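Local coordinates for protein enoyl-CoA hydratase/isomerase (Shewanella pealeana, PDB 4KPK) that probably acts as an isomerase or hydratase on enoyl-CoA thioesters, as its crotonase-like relatives do, at residues 60-64 with 95-101; 51-55 with 71-75; 157-163 with 214-220; 150-155 with 184-188; 237-243 with 270-276. All coordinates share one frame; numbering follows the deposited sequence.

Interaction 1 of 5, residues 60-64 with 95-101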
# COMPACT_ATOMS: atom_id res chain seq x y z
N HIS A 60 -30.31 -1.85 15.37
CA HIS A 60 -29.30 -1.20 14.55
C HIS A 60 -28.26 -2.19 13.99
O HIS A 60 -27.12 -1.83 13.68
CB HIS A 60 -28.67 -0.06 15.35
CG HIS A 60 -29.68 0.83 16.00
ND1 HIS A 60 -29.81 0.94 17.37
CD2 HIS A 60 -30.65 1.62 15.46
CE1 HIS A 60 -30.79 1.80 17.65
NE2 HIS A 60 -31.31 2.22 16.51
N ASN A 61 -28.69 -3.42 13.80
CA ASN A 61 -27.82 -4.47 13.29
C ASN A 61 -26.54 -4.60 14.12
O ASN A 61 -25.45 -4.87 13.59
CB ASN A 61 -27.51 -4.20 11.81
CG ASN A 61 -28.69 -4.51 10.94
OD1 ASN A 61 -29.43 -5.40 11.27
ND2 ASN A 61 -28.85 -3.79 9.80
N ALA A 62 -26.68 -4.32 15.41
CA ALA A 62 -25.55 -4.25 16.30
C ALA A 62 -25.04 -5.70 16.49
O ALA A 62 -25.82 -6.63 16.59
CB ALA A 62 -25.96 -3.64 17.63
N PHE A 63 -23.74 -5.87 16.55
CA PHE A 63 -23.18 -7.20 16.71
C PHE A 63 -23.25 -7.67 18.16
O PHE A 63 -22.89 -6.95 19.09
CB PHE A 63 -21.73 -7.26 16.28
CG PHE A 63 -21.51 -7.16 14.81
CD1 PHE A 63 -22.43 -6.47 13.97
CD2 PHE A 63 -20.38 -7.72 14.25
CE1 PHE A 63 -22.21 -6.38 12.60
CE2 PHE A 63 -20.15 -7.60 12.89
CZ PHE A 63 -21.06 -6.93 12.07
N ASP A 64 -23.66 -8.91 18.30
CA ASP A 64 -23.39 -9.66 19.52
C ASP A 64 -22.95 -11.08 19.16
O ASP A 64 -22.73 -11.38 17.96
CB ASP A 64 -24.62 -9.60 20.43
CG ASP A 64 -25.79 -10.32 19.88
OD1 ASP A 64 -25.66 -11.05 18.84
OD2 ASP A 64 -26.85 -10.17 20.49
N ASN A 95 -29.16 1.57 8.56
CA ASN A 95 -27.79 1.46 8.98
C ASN A 95 -27.28 0.01 8.85
O ASN A 95 -27.91 -0.94 9.26
CB ASN A 95 -27.65 1.93 10.45
CG ASN A 95 -27.95 3.43 10.62
OD1 ASN A 95 -28.88 3.79 11.33
ND2 ASN A 95 -27.18 4.30 9.96
N PHE A 96 -26.08 -0.11 8.35
CA PHE A 96 -25.49 -1.41 8.09
C PHE A 96 -25.18 -2.17 9.44
O PHE A 96 -25.71 -3.23 9.65
CB PHE A 96 -24.25 -1.22 7.18
CG PHE A 96 -23.60 -2.52 6.80
CD1 PHE A 96 -24.02 -3.21 5.67
CD2 PHE A 96 -22.57 -3.07 7.60
CE1 PHE A 96 -23.45 -4.42 5.30
CE2 PHE A 96 -21.99 -4.29 7.26
CZ PHE A 96 -22.41 -4.96 6.09
N SER A 97 -24.40 -1.59 10.35
CA SER A 97 -24.34 -2.02 11.76
C SER A 97 -23.91 -0.80 12.54
O SER A 97 -22.94 -0.14 12.16
CB SER A 97 -23.30 -3.17 11.99
OG SER A 97 -23.16 -3.51 13.40
N ALA A 98 -24.61 -0.46 13.61
CA ALA A 98 -24.08 0.52 14.55
C ALA A 98 -22.93 -0.09 15.39
O ALA A 98 -22.46 0.54 16.31
CB ALA A 98 -25.17 1.06 15.49
N GLY A 99 -22.45 -1.29 15.05
CA GLY A 99 -21.26 -1.82 15.70
C GLY A 99 -21.76 -2.66 16.84
O GLY A 99 -22.73 -3.41 16.68
N ALA A 100 -21.17 -2.50 18.01
CA ALA A 100 -21.27 -3.52 19.06
C ALA A 100 -22.48 -3.33 19.99
O ALA A 100 -22.72 -2.23 20.45
CB ALA A 100 -19.97 -3.56 19.86
N ASP A 101 -23.24 -4.40 20.22
CA ASP A 101 -24.43 -4.34 21.06
C ASP A 101 -24.03 -3.98 22.50
O ASP A 101 -23.12 -4.61 23.05
CB ASP A 101 -25.15 -5.70 20.92
CG ASP A 101 -26.38 -5.85 21.82
OD1 ASP A 101 -26.25 -5.99 23.06
OD2 ASP A 101 -27.48 -5.93 21.28
O HOH W 1 -27.21 -8.69 22.89
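F63, D101 and H60 give up the most surface where these two loops run together. Both backbone ends of F63 are held: its N donates to G99 O at 2.7 Å, and its O takes D101 N at 2.8 Å, the two bonds of a single beta bridge between F63 and A100. With CG anti to the carbonyl carbon (chi1 -72°), the F63 ring reaches S97, whose OG lies obliquely 3.1 Å from CD1. That hydroxyl donates to N61 O at 2.7 Å, from above the carbonyl plane, and accepts from G99 N in an ST turn. In crotonase relatives the loop corresponding to 95-101 supplies one N-H of the oxyanion hole, probably its role here too. H60 O receives A98 N at 2.9 Å, almost straight at 166°, while H60 CB packs on A98 CB. D101 rests its CB on F63 O; its carboxylate caps W104 N through OD1 and pairs with R56 through OD2. D64 caps M67 N through OD1, and a water held by its OD2 reaches D101 OD1 weakly.

Interaction 2 of 5, residues 51-55 with 71-75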
# COMPACT_ATOMS: atom_id res chain seq x y z
N GLN A 51 -27.30 -14.51 -0.75
CA GLN A 51 -27.29 -13.30 0.00
C GLN A 51 -27.33 -13.62 1.44
O GLN A 51 -28.12 -14.46 1.84
CB GLN A 51 -28.52 -12.42 -0.34
CG GLN A 51 -28.68 -12.22 -1.82
CD GLN A 51 -29.72 -11.15 -2.14
OE1 GLN A 51 -29.97 -10.26 -1.34
NE2 GLN A 51 -30.35 -11.27 -3.28
N MSE A 52 -26.57 -12.84 2.20
CA MSE A 52 -26.56 -12.84 3.66
C MSE A 52 -26.95 -11.44 4.05
O MSE A 52 -26.27 -10.48 3.66
CB MSE A 52 -25.18 -13.17 4.25
CG MSE A 52 -25.20 -13.17 5.78
SE MSE A 52 -23.37 -13.71 6.34
CE MSE A 52 -22.79 -15.54 6.29
N VAL A 53 -28.02 -11.35 4.84
CA VAL A 53 -28.65 -10.08 5.11
C VAL A 53 -28.79 -9.83 6.62
O VAL A 53 -29.48 -10.57 7.31
CB VAL A 53 -30.02 -9.96 4.42
CG1 VAL A 53 -30.63 -8.57 4.69
CG2 VAL A 53 -29.92 -10.22 2.92
N LEU A 54 -28.23 -8.70 7.08
CA LEU A 54 -28.32 -8.27 8.46
C LEU A 54 -29.70 -7.73 8.60
O LEU A 54 -30.17 -6.74 7.85
CB LEU A 54 -27.25 -7.25 8.86
CG LEU A 54 -25.82 -7.79 9.00
CD1 LEU A 54 -25.38 -8.49 7.74
CD2 LEU A 54 -24.80 -6.70 9.36
N ASP A 55 -30.39 -8.45 9.48
CA ASP A 55 -31.86 -8.36 9.62
C ASP A 55 -32.25 -8.18 11.07
O ASP A 55 -33.19 -8.75 11.57
CB ASP A 55 -32.56 -9.63 9.03
CG ASP A 55 -34.07 -9.45 8.88
OD1 ASP A 55 -34.52 -8.31 8.50
OD2 ASP A 55 -34.82 -10.41 9.16
N MSE A 71 -23.49 -15.57 11.43
CA MSE A 71 -22.76 -15.20 10.20
C MSE A 71 -21.82 -16.30 9.81
O MSE A 71 -21.72 -16.62 8.63
CB MSE A 71 -22.04 -13.87 10.45
CG MSE A 71 -23.00 -12.70 10.14
SE MSE A 71 -22.07 -10.99 10.44
CE MSE A 71 -23.53 -9.67 10.23
N ILE A 72 -21.12 -16.89 10.80
CA ILE A 72 -20.32 -18.12 10.56
C ILE A 72 -21.14 -19.24 9.91
O ILE A 72 -20.73 -19.80 8.90
CB ILE A 72 -19.63 -18.60 11.86
CG1 ILE A 72 -18.64 -17.51 12.34
CG2 ILE A 72 -18.92 -19.97 11.70
CD1 ILE A 72 -18.13 -17.68 13.75
N GLN A 73 -22.31 -19.54 10.46
CA GLN A 73 -23.15 -20.57 9.91
C GLN A 73 -23.57 -20.32 8.45
O GLN A 73 -23.57 -21.25 7.64
CB GLN A 73 -24.43 -20.70 10.74
CG GLN A 73 -24.27 -21.36 12.09
CD GLN A 73 -25.58 -21.37 12.85
OE1 GLN A 73 -26.60 -21.86 12.35
NE2 GLN A 73 -25.57 -20.79 14.05
N VAL A 74 -23.97 -19.07 8.13
CA VAL A 74 -24.37 -18.76 6.78
C VAL A 74 -23.19 -18.88 5.78
O VAL A 74 -23.33 -19.38 4.63
CB VAL A 74 -24.98 -17.37 6.71
CG1 VAL A 74 -25.23 -16.97 5.25
CG2 VAL A 74 -26.28 -17.31 7.50
N LEU A 75 -22.02 -18.43 6.22
CA LEU A 75 -20.82 -18.60 5.43
C LEU A 75 -20.52 -20.07 5.20
O LEU A 75 -20.26 -20.45 4.06
CB LEU A 75 -19.59 -17.95 6.09
CG LEU A 75 -19.51 -16.43 6.15
CD1 LEU A 75 -18.15 -16.00 6.68
CD2 LEU A 75 -19.79 -15.83 4.78
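M52 drives its side chain from the strand straight into the helix, between M71, V74 and L75. Its CG is anti to the backbone N (chi1 -180°), which sends the chain out from the strand before the bend at chi3. M52 and M71 are both selenomethionine, a label built in place of methionine. M52 SE lies 3.9 Å from M71 CG, the two chains crossing at about a right angle, and M52 CG rests 3.8 Å from V74 CG1. The terminal CE of M52 is modelled too close to V74 and to M71 O, so its exact place is doubtful. The other tight spot is where M71 CE presses against the isobutyl group of L54, 3.2 Å from L54 CG and 3.3 Å from both methyls, closer than usual van der Waals contact.

The strand and helix segments run antiparallel, at 168° with axes 9.8 Å apart, as the first two elements of a beta-alpha-beta unit completed by strand 86-91. Away from this core the packing partners change: V53 turns from the helix toward K90 and N92, I72 meets M129 on helix 113-132, and Q73 sits exposed on the outer side. No hydrogen bond joins the two segments, and cohesion rests on buried aliphatic groups and the soft chalcogen of the two labelled methionines (sulfur in the natural protein), hence on shape and dispersion.

Interaction 3 of 5, residues 157-163 with 214-220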
# COMPACT_ATOMS: atom_id res chain seq x y z
N ASP A 157 -14.46 -8.69 -1.28
CA ASP A 157 -13.65 -8.40 -2.46
C ASP A 157 -14.10 -7.03 -3.10
O ASP A 157 -13.26 -6.31 -3.67
CB ASP A 157 -13.75 -9.55 -3.45
CG ASP A 157 -13.18 -10.89 -2.88
OD1 ASP A 157 -12.06 -10.89 -2.32
OD2 ASP A 157 -13.86 -11.95 -3.00
N ILE A 158 -15.40 -6.75 -3.02
CA ILE A 158 -16.03 -5.52 -3.57
C ILE A 158 -16.97 -4.98 -2.52
O ILE A 158 -17.73 -5.73 -1.94
CB ILE A 158 -16.79 -5.73 -4.88
CG1 ILE A 158 -15.81 -5.99 -6.05
CG2 ILE A 158 -17.54 -4.47 -5.29
CD1 ILE A 158 -16.04 -7.31 -6.70
N ALA A 159 -16.86 -3.66 -2.27
CA ALA A 159 -17.71 -2.92 -1.36
C ALA A 159 -18.23 -1.60 -2.01
O ALA A 159 -17.46 -0.78 -2.63
CB ALA A 159 -16.96 -2.62 -0.08
N ILE A 160 -19.53 -1.41 -1.87
CA ILE A 160 -20.24 -0.22 -2.40
C ILE A 160 -21.02 0.35 -1.25
O ILE A 160 -21.62 -0.42 -0.49
CB ILE A 160 -21.20 -0.65 -3.51
CG1 ILE A 160 -20.44 -1.52 -4.47
CG2 ILE A 160 -21.77 0.57 -4.25
CD1 ILE A 160 -21.30 -2.28 -5.43
N ALA A 161 -20.91 1.63 -1.04
CA ALA A 161 -21.65 2.29 0.04
C ALA A 161 -22.54 3.44 -0.54
O ALA A 161 -22.27 3.87 -1.65
CB ALA A 161 -20.72 2.84 1.08
N ASN A 162 -23.58 3.87 0.20
CA ASN A 162 -24.38 5.07 -0.18
C ASN A 162 -23.69 6.32 0.33
O ASN A 162 -22.64 6.21 0.97
CB ASN A 162 -25.85 5.00 0.28
CG ASN A 162 -26.03 5.09 1.79
OD1 ASN A 162 -25.10 5.28 2.58
ND2 ASN A 162 -27.27 4.93 2.20
N GLU A 163 -24.24 7.49 0.00
CA GLU A 163 -23.56 8.76 0.26
C GLU A 163 -23.51 9.14 1.73
O GLU A 163 -22.58 9.82 2.17
CB GLU A 163 -24.22 9.88 -0.58
CG GLU A 163 -23.56 10.08 -1.95
CD GLU A 163 -24.48 10.78 -2.94
OE1 GLU A 163 -24.91 11.91 -2.65
OE2 GLU A 163 -24.74 10.21 -4.02
N ILE A 214 -11.42 1.82 1.21
CA ILE A 214 -12.32 1.01 2.04
C ILE A 214 -13.53 0.55 1.20
O ILE A 214 -14.03 -0.60 1.32
CB ILE A 214 -12.74 1.80 3.32
CG1 ILE A 214 -11.57 1.94 4.29
CG2 ILE A 214 -13.95 1.18 3.99
CD1 ILE A 214 -11.10 0.61 4.86
N ILE A 215 -14.01 1.45 0.30
CA ILE A 215 -15.05 1.07 -0.62
C ILE A 215 -14.53 1.27 -2.01
O ILE A 215 -13.49 1.90 -2.17
CB ILE A 215 -16.34 1.78 -0.34
CG1 ILE A 215 -16.27 3.31 -0.64
CG2 ILE A 215 -16.78 1.46 1.07
CD1 ILE A 215 -17.41 4.09 -0.05
N HIS A 216 -15.20 0.63 -2.96
CA HIS A 216 -14.89 0.69 -4.40
C HIS A 216 -15.82 1.64 -5.17
O HIS A 216 -15.44 2.13 -6.21
CB HIS A 216 -14.96 -0.71 -5.02
CG HIS A 216 -14.02 -1.68 -4.37
ND1 HIS A 216 -12.68 -1.75 -4.68
CD2 HIS A 216 -14.20 -2.57 -3.37
CE1 HIS A 216 -12.09 -2.66 -3.92
NE2 HIS A 216 -12.99 -3.15 -3.09
N ASP A 217 -17.01 1.93 -4.66
CA ASP A 217 -18.00 2.75 -5.42
C ASP A 217 -18.95 3.41 -4.41
O ASP A 217 -19.14 2.90 -3.30
CB ASP A 217 -18.83 1.86 -6.37
CG ASP A 217 -19.66 2.67 -7.43
OD1 ASP A 217 -19.17 3.70 -7.94
OD2 ASP A 217 -20.82 2.28 -7.77
N ILE A 218 -19.54 4.54 -4.79
CA ILE A 218 -20.54 5.22 -4.01
C ILE A 218 -21.80 5.36 -4.87
O ILE A 218 -21.75 5.90 -5.99
CB ILE A 218 -20.08 6.62 -3.61
CG1 ILE A 218 -18.80 6.63 -2.72
CG2 ILE A 218 -21.20 7.38 -2.91
CD1 ILE A 218 -18.31 8.04 -2.37
N ASN A 219 -22.93 4.91 -4.35
CA ASN A 219 -24.18 5.00 -5.07
C ASN A 219 -25.31 4.85 -4.09
O ASN A 219 -25.37 3.86 -3.33
CB ASN A 219 -24.23 3.86 -6.09
CG ASN A 219 -25.25 4.09 -7.21
OD1 ASN A 219 -26.24 4.81 -7.07
ND2 ASN A 219 -25.02 3.43 -8.34
N ASP A 220 -26.22 5.82 -4.07
CA ASP A 220 -27.47 5.66 -3.30
C ASP A 220 -28.38 4.48 -3.74
O ASP A 220 -29.23 4.03 -2.99
CB ASP A 220 -28.28 6.96 -3.34
CG ASP A 220 -27.73 8.01 -2.42
OD1 ASP A 220 -26.96 7.68 -1.47
OD2 ASP A 220 -28.11 9.17 -2.65
O HOH W 2 -11.14 -5.91 -2.54
O HOH W 3 -29.14 3.61 0.05
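A159, I160 and A161 meet I215, D217 and I218 along the outermost parallel pair of the mixed sheet in this crotonase-type fold. Backbone bonds set the register: H216 N donates to A159 O at 2.7 Å, A161 N to D217 O at 3.1 Å and N219 N to A161 O at 3.0 Å, while D217 N reaches A159 O weakly.

Side chains pack on both faces. I160 CG2 runs beside D217 CB at 3.8 Å, on the face where helix 222-235 packs. On the other, A161 CB takes I215 CD1 at 3.7 Å, and helix 206-212 packs on I215 and I218.

The H216 ring turns its edge to the strand, with A159 N in the ring plane 3.1 Å from CD2. R192 and R196 of the second subunit approach this imidazole, R192 through a weak hydrogen bond. An alanine here is likely to open a gap beside I158 and leave R192 of that subunit without its imidazole partner.

At the far end a water joins N162 ND2 to D220 O, while N162 OD1 accepts from G143 N. E163 N points nearly straight (174°) to D220 OD1, while E163 OE2 stands 3.8 Å from D220 OD2, two carboxylates that would probably repel mildly.

Interaction 4 of 5, residues 150-155 with 184-188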
# COMPACT_ATOMS: atom_id res chain seq x y z
N LEU A 150 -16.88 -2.78 9.74
CA LEU A 150 -15.76 -2.38 8.96
C LEU A 150 -14.86 -3.55 8.59
O LEU A 150 -14.36 -3.59 7.46
CB LEU A 150 -14.99 -1.33 9.69
CG LEU A 150 -13.89 -0.64 8.89
CD1 LEU A 150 -14.40 -0.01 7.60
CD2 LEU A 150 -13.29 0.42 9.80
N GLY A 151 -14.69 -4.53 9.50
CA GLY A 151 -13.87 -5.72 9.18
C GLY A 151 -14.50 -6.53 8.07
O GLY A 151 -13.90 -6.88 7.07
N LEU A 152 -15.76 -6.83 8.21
CA LEU A 152 -16.43 -7.46 7.11
C LEU A 152 -16.24 -6.75 5.80
O LEU A 152 -16.04 -7.39 4.78
CB LEU A 152 -17.95 -7.55 7.36
CG LEU A 152 -18.34 -8.33 8.65
CD1 LEU A 152 -19.84 -8.26 8.75
CD2 LEU A 152 -17.86 -9.78 8.70
N ILE A 153 -16.39 -5.44 5.79
CA ILE A 153 -16.24 -4.70 4.54
C ILE A 153 -14.83 -4.86 4.00
O ILE A 153 -14.62 -5.19 2.86
CB ILE A 153 -16.52 -3.20 4.76
CG1 ILE A 153 -17.99 -3.04 5.04
CG2 ILE A 153 -16.01 -2.41 3.56
CD1 ILE A 153 -18.31 -1.78 5.80
N CYS A 154 -13.86 -4.68 4.87
CA CYS A 154 -12.48 -4.97 4.51
C CYS A 154 -12.13 -6.40 4.16
O CYS A 154 -11.09 -6.61 3.55
CB CYS A 154 -11.53 -4.42 5.55
SG CYS A 154 -11.73 -2.63 5.47
N CYS A 155 -13.01 -7.35 4.48
CA CYS A 155 -12.82 -8.75 4.13
C CYS A 155 -13.46 -9.09 2.78
O CYS A 155 -13.17 -10.14 2.21
CB CYS A 155 -13.35 -9.65 5.25
SG CYS A 155 -12.23 -9.69 6.64
N TYR A 184 -7.16 -6.89 8.34
CA TYR A 184 -7.92 -6.71 7.14
C TYR A 184 -8.10 -5.23 6.88
O TYR A 184 -8.07 -4.77 5.76
CB TYR A 184 -9.28 -7.42 7.32
CG TYR A 184 -9.05 -8.85 7.77
CD1 TYR A 184 -8.69 -9.83 6.85
CD2 TYR A 184 -9.15 -9.21 9.09
CE1 TYR A 184 -8.44 -11.17 7.27
CE2 TYR A 184 -8.87 -10.53 9.51
CZ TYR A 184 -8.54 -11.50 8.61
OH TYR A 184 -8.28 -12.84 9.04
N VAL A 185 -8.28 -4.48 7.94
CA VAL A 185 -8.57 -3.06 7.75
C VAL A 185 -7.32 -2.37 7.26
O VAL A 185 -7.39 -1.53 6.37
CB VAL A 185 -9.13 -2.42 9.00
CG1 VAL A 185 -9.05 -0.90 8.97
CG2 VAL A 185 -10.55 -2.91 9.22
N THR A 186 -6.18 -2.79 7.81
CA THR A 186 -4.87 -2.27 7.44
C THR A 186 -4.49 -2.63 6.02
O THR A 186 -3.93 -1.80 5.25
CB THR A 186 -3.80 -2.74 8.48
OG1 THR A 186 -4.23 -2.31 9.75
CG2 THR A 186 -2.47 -2.08 8.24
N ARG A 187 -4.80 -3.84 5.63
CA ARG A 187 -4.58 -4.23 4.26
C ARG A 187 -5.36 -3.29 3.31
O ARG A 187 -4.87 -2.91 2.25
CB ARG A 187 -5.04 -5.66 4.03
CG ARG A 187 -4.54 -6.25 2.74
CD ARG A 187 -5.11 -7.63 2.50
NE ARG A 187 -6.50 -7.65 2.86
CZ ARG A 187 -7.23 -8.74 3.08
NH1 ARG A 187 -6.68 -9.93 3.01
NH2 ARG A 187 -8.53 -8.62 3.36
N ALA A 188 -6.58 -2.94 3.68
CA ALA A 188 -7.42 -2.16 2.78
C ALA A 188 -6.98 -0.72 2.67
O ALA A 188 -6.71 -0.26 1.60
CB ALA A 188 -8.84 -2.22 3.27
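C155 SG sits over one face of the Y184 ring, 3.8 Å from its centroid and 26° off the normal, shifted toward CG and CD1. At the edge of the same ring, in its plane, comes R187 NH2. C154 O lies in the guanidinium plane and accepts from R187 NH2 at 3.3 Å in a bent bond. R187 also forms salt bridges, NH1 with E252 and NH2 with D131.

Beside these groups C154 fills the crossing of the two helix segments, whose axes approach to 8.5 Å at 54°. Its sulfur, anti to the carbonyl carbon (chi1 -65°) and so facing helix 182-189, touches A188 CB at 3.7 Å and V185 CG2 at 3.9 Å. L150 CG meets V185 CG2 at 4.1 Å, the two side chains crossing at about a right angle.

R192 of the second subunit packs on C154 and A188, and I256 of the third on Y184 and R187. A carbonyl near the end of helix 148-155 thus shares an arginine with two acids, which would probably offset the arginine's charge.

Interaction 5 of 5, residues 237-243 with 270-276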
# COMPACT_ATOMS: atom_id res chain seq x y z
N SER A 237 -14.82 -17.69 -14.63
CA SER A 237 -14.51 -19.03 -14.10
C SER A 237 -14.56 -19.13 -12.59
O SER A 237 -13.74 -18.54 -11.90
CB SER A 237 -13.13 -19.44 -14.56
OG SER A 237 -12.69 -20.59 -13.94
N PRO A 238 -15.50 -19.91 -12.05
CA PRO A 238 -15.41 -20.15 -10.59
C PRO A 238 -14.04 -20.61 -10.09
O PRO A 238 -13.53 -20.11 -9.02
CB PRO A 238 -16.48 -21.22 -10.33
CG PRO A 238 -17.46 -21.05 -11.47
CD PRO A 238 -16.69 -20.50 -12.65
N GLN A 239 -13.45 -21.57 -10.81
CA GLN A 239 -12.11 -22.02 -10.40
C GLN A 239 -11.04 -20.93 -10.50
O GLN A 239 -10.19 -20.83 -9.61
CB GLN A 239 -11.66 -23.24 -11.21
CG GLN A 239 -10.31 -23.77 -10.73
CD GLN A 239 -9.78 -24.94 -11.55
OE1 GLN A 239 -9.62 -26.05 -11.03
NE2 GLN A 239 -9.52 -24.71 -12.83
N GLY A 240 -11.05 -20.18 -11.61
CA GLY A 240 -10.08 -19.14 -11.81
C GLY A 240 -10.18 -18.05 -10.74
O GLY A 240 -9.16 -17.58 -10.20
N MSE A 241 -11.41 -17.68 -10.40
CA MSE A 241 -11.64 -16.67 -9.34
C MSE A 241 -11.18 -17.20 -8.01
O MSE A 241 -10.53 -16.50 -7.23
CB MSE A 241 -13.13 -16.32 -9.32
CG MSE A 241 -13.39 -15.49 -10.59
SE MSE A 241 -15.12 -14.57 -10.35
CE MSE A 241 -16.34 -16.07 -10.52
N ALA A 242 -11.48 -18.45 -7.70
CA ALA A 242 -10.93 -19.04 -6.42
C ALA A 242 -9.44 -19.04 -6.38
O ALA A 242 -8.81 -18.76 -5.35
CB ALA A 242 -11.47 -20.46 -6.22
N TRP A 243 -8.82 -19.37 -7.52
CA TRP A 243 -7.34 -19.36 -7.59
C TRP A 243 -6.74 -17.97 -7.55
O TRP A 243 -5.65 -17.82 -7.04
CB TRP A 243 -6.83 -20.13 -8.81
CG TRP A 243 -6.94 -21.63 -8.65
CD1 TRP A 243 -7.97 -22.32 -8.04
CD2 TRP A 243 -6.03 -22.63 -9.14
NE1 TRP A 243 -7.76 -23.67 -8.12
CE2 TRP A 243 -6.59 -23.90 -8.79
CE3 TRP A 243 -4.81 -22.59 -9.85
CZ2 TRP A 243 -5.95 -25.10 -9.10
CZ3 TRP A 243 -4.19 -23.79 -10.17
CH2 TRP A 243 -4.76 -25.03 -9.79
N ARG A 270 -0.51 -25.23 -14.07
CA ARG A 270 -1.60 -26.10 -13.58
C ARG A 270 -2.95 -25.76 -14.04
O ARG A 270 -3.68 -26.64 -14.38
CB ARG A 270 -1.81 -26.04 -12.09
CG ARG A 270 -0.90 -26.83 -11.28
CD ARG A 270 -0.93 -28.32 -11.48
NE ARG A 270 0.25 -28.71 -10.68
CZ ARG A 270 1.14 -29.63 -10.99
NH1 ARG A 270 0.99 -30.40 -12.07
NH2 ARG A 270 2.18 -29.79 -10.16
N ILE A 271 -3.38 -24.51 -13.89
CA ILE A 271 -4.79 -24.28 -14.26
C ILE A 271 -4.99 -24.51 -15.74
O ILE A 271 -6.00 -25.08 -16.09
CB ILE A 271 -5.39 -22.88 -13.98
CG1 ILE A 271 -4.36 -21.81 -14.14
CG2 ILE A 271 -6.18 -22.83 -12.69
CD1 ILE A 271 -4.84 -20.70 -15.01
N ARG A 272 -4.05 -24.07 -16.56
CA ARG A 272 -4.13 -24.19 -18.05
C ARG A 272 -4.43 -25.59 -18.54
O ARG A 272 -5.05 -25.73 -19.59
CB ARG A 272 -2.80 -23.88 -18.71
CG ARG A 272 -2.41 -22.47 -18.79
CD ARG A 272 -1.11 -22.39 -19.58
NE ARG A 272 -0.68 -21.01 -19.62
CZ ARG A 272 -1.30 -20.12 -20.36
NH1 ARG A 272 -2.31 -20.50 -21.16
NH2 ARG A 272 -0.91 -18.87 -20.34
N VAL A 273 -3.87 -26.60 -17.84
CA VAL A 273 -4.07 -27.99 -18.19
C VAL A 273 -5.30 -28.55 -17.49
O VAL A 273 -5.80 -29.58 -17.91
CB VAL A 273 -2.82 -28.91 -17.95
CG1 VAL A 273 -1.59 -28.31 -18.62
CG2 VAL A 273 -2.54 -29.14 -16.49
N SER A 274 -5.76 -27.90 -16.41
CA SER A 274 -7.05 -28.29 -15.80
C SER A 274 -8.21 -28.35 -16.81
O SER A 274 -8.21 -27.69 -17.88
CB SER A 274 -7.40 -27.36 -14.60
OG SER A 274 -8.07 -26.14 -14.99
N GLU A 275 -9.23 -29.13 -16.44
CA GLU A 275 -10.45 -29.24 -17.23
C GLU A 275 -11.13 -27.89 -17.48
O GLU A 275 -11.64 -27.60 -18.56
CB GLU A 275 -11.43 -30.11 -16.46
CG GLU A 275 -12.43 -30.84 -17.34
CD GLU A 275 -13.19 -31.87 -16.54
OE1 GLU A 275 -12.55 -32.87 -16.11
OE2 GLU A 275 -14.40 -31.67 -16.33
N GLU A 276 -11.12 -27.11 -16.42
CA GLU A 276 -11.73 -25.81 -16.35
C GLU A 276 -10.94 -24.81 -17.19
O GLU A 276 -11.52 -24.10 -18.04
CB GLU A 276 -11.80 -25.40 -14.87
CG GLU A 276 -13.18 -25.27 -14.29
CD GLU A 276 -13.64 -23.84 -14.44
OE1 GLU A 276 -14.08 -23.17 -13.47
OE2 GLU A 276 -13.43 -23.38 -15.58
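E276 OE1 is gripped by two donors, S237 OG at 3.0 Å and Q239 N at 3.2 Å, both arriving from the same face of the carboxylate plane. S237 OG in turn accepts from G240 N at 2.9 Å and 165°, so one hydroxyl passes a bond on to the acid while capping the backbone. An alanine in place of E276 would probably leave the S237 hydroxyl and the Q239 N-H without this acceptor.

Q239, extended with CG anti to its backbone N (chi1 -177°), runs alongside E276 the other way, its amide and the carboxylate nearly parallel, 3° apart. Q239 NE2 then donates to S274 OG at 3.0 Å, in the plane of the amide.

Two serine N-caps take part: S237 opens helix 238-251, and S274, the first residue past helix 258-273, caps helix 275-285 through G277 N. S274 OG also donates to I271 O, at 2.6 Å and on a lone pair in the carbonyl plane.

Beyond the polar cluster, W243 takes I271 CG2 over one face as a CH-pi contact, though the modelled approach is too short to trust in detail. R270 CB sits at the ring edge, 3.8 Å from W243 CZ3. R270, salt-bridged through NE to E266, also makes a cation-pi contact with F113 of the second subunit.

How the interactions relate
Interactions 1, 2 and 4 meet at one hydrophobic junction: F63 CZ lies 4.1 Å from M71 CE and 3.8 Å from L152 CD1, while M71 SE is 3.9 Å from L152 CD1. Interaction 4 continues into interaction 3, where I214 CD1 touches C154 SG at 3.4 Å and helix 148-155 leads into strand 158-161. Interactions 2 and 3 reach the same sheet, with nearest atoms about 11 Å apart. Interaction 5 stands off, its centre about 38 Å from that of interaction 1, though its nearest atoms come within about 7 Å of interaction 3. Interactions 3, 4 and 5 touch the second subunit; interaction 1 holds the loop probably used in the oxyanion hole.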